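Local coordinates for protein AtxE2 (Asticcacaulis excentricus, PDB 5TXE) that hydrolyses the isopeptide bond of the lasso peptides astexin-2 and astexin-3, recognising their knotted shape and converting them to linear peptides, at residues A[362-375]-A[383-395]. The protein carries 1 engineered substitution. Sequence-based numbering, arbitrary orientation.
Sequences ICAQESALQPRRLV and QMSPLYDPNPDLS
M384 crosses Q365 at about a right angle: its chain is extended until chi3 bends (81°), which brings CE 3.8 Å from Q365 CD and, obliquely, 3.6 Å from R373 NH2. The guanidinium is gripped side-on, NE and NH2 both donating to Q365 OE1, which lies 3° out of the guanidinium plane, while Q370 OE1 lies 3.4 Å above the centre of one face. Cutting Q365 back to an alanine would probably leave NE and NH2 of R373 without this acceptor and the guanidinium freer to swing, with M384 CE losing part of its support. Along the backbone, L374 O accepts from both L387 N (3.0 Å) and Y388 N (3.1 Å), while L374 N donates to Y388 O; two residues facing one define a classic beta bulge. It shifts the register by one residue within the antiparallel hairpin of 373-378 and 384-388, the latter an outermost strand of a four-stranded propeller blade, as in prolyl oligopeptidase relatives. D389 OD2 takes Q370 NE2 at 3.1 Å from above the carboxylate plane, and the same NE2 donates to P371 O on a lone pair. D389 OD1 closes an Asx turn with N391 N. One water joins R372 O and N391 ND2, and N391 OD1 accepts from the backbone N of A47; another water bridges R373 NH1 to D389 OD2. Beyond the turn, L394 CD1, in a poorly ordered residue, packs against P371 CD, 3.6 Å away.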
loop_
_atom_site.group_PDB
_atom_site.type_symbol
_atom_site.label_atom_id
_atom_site.label_comp_id
_atom_site.label_asym_id
_atom_site.label_seq_id
_atom_site.Cartn_x
_atom_site.Cartn_y
_atom_site.Cartn_z
ATOM N N ILE A 362 4.044 -21.152 -6.214
ATOM C CA ILE A 362 2.730 -20.572 -6.430
ATOM C C ILE A 362 2.718 -19.167 -5.861
ATOM O O ILE A 362 2.967 -18.988 -4.662
ATOM C CB ILE A 362 1.662 -21.411 -5.746
ATOM C CG1 ILE A 362 1.564 -22.736 -6.518
ATOM C CG2 ILE A 362 0.285 -20.801 -5.913
ATOM C CD1 ILE A 362 2.412 -23.862 -6.055
ATOM N N CYS A 363 2.396 -18.210 -6.705
ATOM C CA CYS A 363 2.500 -16.777 -6.383
ATOM C C CYS A 363 1.257 -15.965 -6.758
ATOM O O CYS A 363 0.550 -16.301 -7.712
ATOM C CB CYS A 363 3.638 -16.160 -7.196
ATOM S SG CYS A 363 5.230 -16.939 -6.929
ATOM N N ALA A 364 1.030 -14.849 -6.072
ATOM C CA ALA A 364 0.240 -13.806 -6.695
ATOM C C ALA A 364 1.172 -13.022 -7.590
ATOM O O ALA A 364 2.346 -12.907 -7.300
ATOM C CB ALA A 364 -0.381 -12.889 -5.642
ATOM N N GLN A 365 0.642 -12.422 -8.652
ATOM C CA GLN A 365 1.464 -11.685 -9.596
ATOM C C GLN A 365 0.646 -10.572 -10.214
ATOM O O GLN A 365 -0.580 -10.702 -10.375
ATOM C CB GLN A 365 1.925 -12.625 -10.705
ATOM C CG GLN A 365 2.825 -11.993 -11.768
ATOM C CD GLN A 365 2.085 -11.543 -13.013
ATOM O OE1 GLN A 365 1.067 -12.102 -13.401
ATOM N NE2 GLN A 365 2.630 -10.545 -13.683
ATOM N N GLU A 366 1.313 -9.477 -10.551
ATOM C CA GLU A 366 0.677 -8.373 -11.257
ATOM C C GLU A 366 1.680 -7.598 -12.066
ATOM O O GLU A 366 2.867 -7.672 -11.800
ATOM C CB GLU A 366 -0.070 -7.445 -10.271
ATOM C CG GLU A 366 0.761 -6.896 -9.184
ATOM C CD GLU A 366 -0.006 -5.907 -8.324
ATOM O OE1 GLU A 366 -0.325 -4.823 -8.869
ATOM O OE2 GLU A 366 -0.218 -6.173 -7.112
ATOM N N SER A 367 1.186 -6.902 -13.083
ATOM C CA SER A 367 2.016 -6.038 -13.862
ATOM C C SER A 367 1.124 -4.976 -14.473
ATOM O O SER A 367 -0.082 -4.957 -14.223
ATOM C CB SER A 367 2.802 -6.840 -14.920
ATOM O OG SER A 367 1.956 -7.301 -15.940
ATOM N N ALA A 368 1.706 -4.117 -15.294
ATOM C CA ALA A 368 1.078 -2.862 -15.650
ATOM C C ALA A 368 -0.343 -3.059 -16.092
ATOM O O ALA A 368 -1.217 -2.277 -15.673
ATOM C CB ALA A 368 1.865 -2.138 -16.736
ATOM N N LEU A 369 -0.563 -4.046 -16.958
ATOM C CA LEU A 369 -1.886 -4.298 -17.518
ATOM C C LEU A 369 -2.466 -5.602 -17.056
ATOM O O LEU A 369 -3.450 -6.052 -17.610
ATOM C CB LEU A 369 -1.861 -4.257 -19.038
ATOM C CG LEU A 369 -1.544 -2.875 -19.600
ATOM C CD1 LEU A 369 -1.483 -2.930 -21.133
ATOM C CD2 LEU A 369 -2.563 -1.831 -19.190
ATOM N N GLN A 370 -1.950 -6.131 -15.961
ATOM C CA GLN A 370 -2.447 -7.379 -15.376
ATOM C C GLN A 370 -2.730 -7.178 -13.909
ATOM O O GLN A 370 -1.823 -7.071 -13.117
ATOM C CB GLN A 370 -1.351 -8.470 -15.499
ATOM C CG GLN A 370 -1.635 -9.771 -14.768
ATOM C CD GLN A 370 -2.848 -10.433 -15.362
ATOM O OE1 GLN A 370 -2.784 -10.851 -16.491
ATOM N NE2 GLN A 370 -3.988 -10.452 -14.637
ATOM N N PRO A 371 -3.995 -7.140 -13.521
ATOM C CA PRO A 371 -4.326 -7.064 -12.101
ATOM C C PRO A 371 -3.928 -8.328 -11.388
ATOM O O PRO A 371 -3.675 -9.342 -12.008
ATOM C CB PRO A 371 -5.854 -6.915 -12.041
ATOM C CG PRO A 371 -6.327 -6.927 -13.443
ATOM C CD PRO A 371 -5.174 -7.061 -14.398
ATOM N N ARG A 372 -3.925 -8.265 -10.082
ATOM C CA ARG A 372 -3.442 -9.333 -9.315
ATOM C C ARG A 372 -4.173 -10.668 -9.601
ATOM O O ARG A 372 -5.415 -10.764 -9.571
ATOM C CB ARG A 372 -3.510 -8.982 -7.831
ATOM C CG ARG A 372 -2.501 -9.701 -6.993
ATOM C CD ARG A 372 -2.481 -9.172 -5.563
ATOM N NE ARG A 372 -1.928 -7.832 -5.547
ATOM C CZ ARG A 372 -2.157 -6.951 -4.586
ATOM N NH1 ARG A 372 -2.919 -7.261 -3.540
ATOM N NH2 ARG A 372 -1.601 -5.755 -4.638
ATOM N N ARG A 373 -3.361 -11.697 -9.839
ATOM C CA ARG A 373 -3.839 -13.027 -10.071
ATOM C C ARG A 373 -2.850 -14.015 -9.497
ATOM O O ARG A 373 -1.746 -13.635 -9.056
ATOM C CB ARG A 373 -3.932 -13.234 -11.569
ATOM C CG ARG A 373 -2.600 -13.122 -12.227
ATOM C CD ARG A 373 -2.597 -13.626 -13.637
ATOM N NE ARG A 373 -1.300 -13.362 -14.211
ATOM C CZ ARG A 373 -0.913 -13.652 -15.468
ATOM N NH1 ARG A 373 -1.720 -14.231 -16.355
ATOM N NH2 ARG A 373 0.312 -13.331 -15.841
ATOM N N LEU A 374 -3.251 -15.271 -9.484
ATOM C CA LEU A 374 -2.347 -16.345 -9.097
ATOM C C LEU A 374 -1.721 -17.000 -10.337
ATOM O O LEU A 374 -2.363 -17.178 -11.355
ATOM C CB LEU A 374 -3.061 -17.398 -8.292
ATOM C CG LEU A 374 -3.249 -17.264 -6.780
ATOM C CD1 LEU A 374 -3.016 -15.879 -6.251
ATOM C CD2 LEU A 374 -4.581 -17.819 -6.376
ATOM N N VAL A 375 -0.486 -17.435 -10.167
ATOM C CA VAL A 375 0.400 -17.852 -11.213
ATOM C C VAL A 375 1.257 -18.958 -10.628
ATOM O O VAL A 375 1.434 -19.016 -9.392
ATOM C CB VAL A 375 1.156 -16.567 -11.575
ATOM C CG1 VAL A 375 2.633 -16.563 -11.296
ATOM C CG2 VAL A 375 0.675 -15.947 -12.851
ATOM N N GLN A 383 9.536 -20.800 -16.271
ATOM C CA GLN A 383 8.307 -20.447 -16.955
ATOM C C GLN A 383 7.136 -20.154 -16.007
ATOM O O GLN A 383 6.868 -20.891 -15.058
ATOM C CB GLN A 383 7.889 -21.545 -17.928
ATOM C CG GLN A 383 6.984 -20.998 -19.031
ATOM C CD GLN A 383 6.744 -21.982 -20.169
ATOM O OE1 GLN A 383 7.245 -23.111 -20.155
ATOM N NE2 GLN A 383 5.993 -21.546 -21.171
ATOM N N MET A 384 6.420 -19.084 -16.331
ATOM C CA MET A 384 5.281 -18.609 -15.533
ATOM C C MET A 384 4.018 -18.932 -16.272
ATOM O O MET A 384 3.883 -18.547 -17.429
ATOM C CB MET A 384 5.347 -17.102 -15.368
ATOM C CG MET A 384 4.324 -16.537 -14.349
ATOM S SD MET A 384 4.580 -14.758 -13.999
ATOM C CE MET A 384 3.771 -14.028 -15.392
ATOM N N SER A 385 3.082 -19.570 -15.585
ATOM C CA SER A 385 1.797 -19.884 -16.158
ATOM C C SER A 385 0.660 -19.426 -15.240
ATOM O O SER A 385 0.787 -19.520 -14.017
ATOM C CB SER A 385 1.693 -21.408 -16.333
ATOM O OG SER A 385 2.886 -21.901 -16.920
ATOM N N PRO A 386 -0.470 -18.988 -15.824
ATOM C CA PRO A 386 -1.698 -18.631 -15.110
ATOM C C PRO A 386 -2.196 -19.787 -14.320
ATOM O O PRO A 386 -2.120 -20.877 -14.801
ATOM C CB PRO A 386 -2.719 -18.401 -16.228
ATOM C CG PRO A 386 -1.935 -18.142 -17.442
ATOM C CD PRO A 386 -0.630 -18.878 -17.281
ATOM N N LEU A 387 -2.625 -19.547 -13.097
ATOM C CA LEU A 387 -3.321 -20.541 -12.299
ATOM C C LEU A 387 -4.771 -20.099 -12.035
ATOM O O LEU A 387 -5.674 -20.853 -12.257
ATOM C CB LEU A 387 -2.589 -20.749 -10.989
ATOM C CG LEU A 387 -3.276 -21.719 -10.050
ATOM C CD1 LEU A 387 -3.339 -23.125 -10.622
ATOM C CD2 LEU A 387 -2.531 -21.723 -8.730
ATOM N N TYR A 388 -4.975 -18.865 -11.568
ATOM C CA TYR A 388 -6.315 -18.330 -11.263
ATOM C C TYR A 388 -6.368 -16.798 -11.394
ATOM O O TYR A 388 -5.603 -16.093 -10.729
ATOM C CB TYR A 388 -6.751 -18.709 -9.847
ATOM C CG TYR A 388 -8.088 -18.153 -9.478
ATOM C CD1 TYR A 388 -9.240 -18.789 -9.861
ATOM C CD2 TYR A 388 -8.203 -16.962 -8.763
ATOM C CE1 TYR A 388 -10.486 -18.281 -9.528
ATOM C CE2 TYR A 388 -9.446 -16.414 -8.428
ATOM C CZ TYR A 388 -10.587 -17.069 -8.802
ATOM O OH TYR A 388 -11.819 -16.534 -8.472
ATOM N N ASP A 389 -7.272 -16.299 -12.238
ATOM C CA ASP A 389 -7.431 -14.870 -12.432
ATOM C C ASP A 389 -8.855 -14.504 -12.056
ATOM O O ASP A 389 -9.774 -14.923 -12.737
ATOM C CB ASP A 389 -7.125 -14.462 -13.846
ATOM C CG ASP A 389 -6.998 -12.921 -14.000
ATOM O OD1 ASP A 389 -7.522 -12.177 -13.118
ATOM O OD2 ASP A 389 -6.385 -12.460 -14.997
ATOM N N PRO A 390 -9.041 -13.735 -10.950
ATOM C CA PRO A 390 -10.387 -13.422 -10.522
ATOM C C PRO A 390 -11.005 -12.397 -11.446
ATOM O O PRO A 390 -12.165 -12.105 -11.281
ATOM C CB PRO A 390 -10.188 -12.844 -9.102
ATOM C CG PRO A 390 -8.853 -12.214 -9.151
ATOM C CD PRO A 390 -8.034 -13.049 -10.114
ATOM N N ASN A 391 -10.256 -11.807 -12.372
ATOM C CA ASN A 391 -10.864 -10.943 -13.355
ATOM C C ASN A 391 -10.966 -11.593 -14.787
ATOM O O ASN A 391 -10.276 -12.529 -15.076
ATOM C CB ASN A 391 -10.100 -9.627 -13.356
ATOM C CG ASN A 391 -10.321 -8.836 -12.065
ATOM O OD1 ASN A 391 -11.455 -8.460 -11.743
ATOM N ND2 ASN A 391 -9.264 -8.613 -11.310
ATOM N N PRO A 392 -11.882 -11.116 -15.664
ATOM C CA PRO A 392 -11.712 -11.635 -17.037
ATOM C C PRO A 392 -10.431 -11.079 -17.546
ATOM O O PRO A 392 -9.840 -10.185 -16.899
ATOM C CB PRO A 392 -12.853 -10.998 -17.825
ATOM C CG PRO A 392 -13.290 -9.804 -17.033
ATOM C CD PRO A 392 -13.014 -10.151 -15.571
ATOM N N ASP A 393 -10.023 -11.615 -18.686
ATOM C CA ASP A 393 -8.898 -11.098 -19.473
ATOM C C ASP A 393 -9.166 -9.639 -19.951
ATOM O O ASP A 393 -10.128 -9.331 -20.651
ATOM C CB ASP A 393 -8.671 -12.033 -20.682
ATOM C CG ASP A 393 -7.266 -11.936 -21.273
ATOM O OD1 ASP A 393 -6.680 -10.837 -21.355
ATOM O OD2 ASP A 393 -6.753 -12.991 -21.686
ATOM N N LEU A 394 -8.276 -8.739 -19.611
ATOM C CA LEU A 394 -8.486 -7.358 -19.974
ATOM C C LEU A 394 -8.211 -7.042 -21.440
ATOM O O LEU A 394 -8.482 -5.909 -21.870
ATOM C CB LEU A 394 -7.614 -6.456 -19.094
ATOM C CG LEU A 394 -8.037 -6.387 -17.644
ATOM C CD1 LEU A 394 -7.094 -5.452 -16.927
ATOM C CD2 LEU A 394 -9.465 -5.891 -17.566
ATOM N N SER A 395 -7.644 -7.977 -22.213
ATOM C CA SER A 395 -7.594 -7.778 -23.684
ATOM C C SER A 395 -9.019 -7.776 -24.314
ATOM O O SER A 395 -9.167 -7.303 -25.436
ATOM C CB SER A 395 -6.640 -8.755 -24.401
ATOM O OG SER A 395 -7.008 -10.101 -24.169
HETATM O O HOH W 1 -6.830 -10.008 -12.053
HETATM O O HOH W 2 -4.557 -14.746 -16.228
#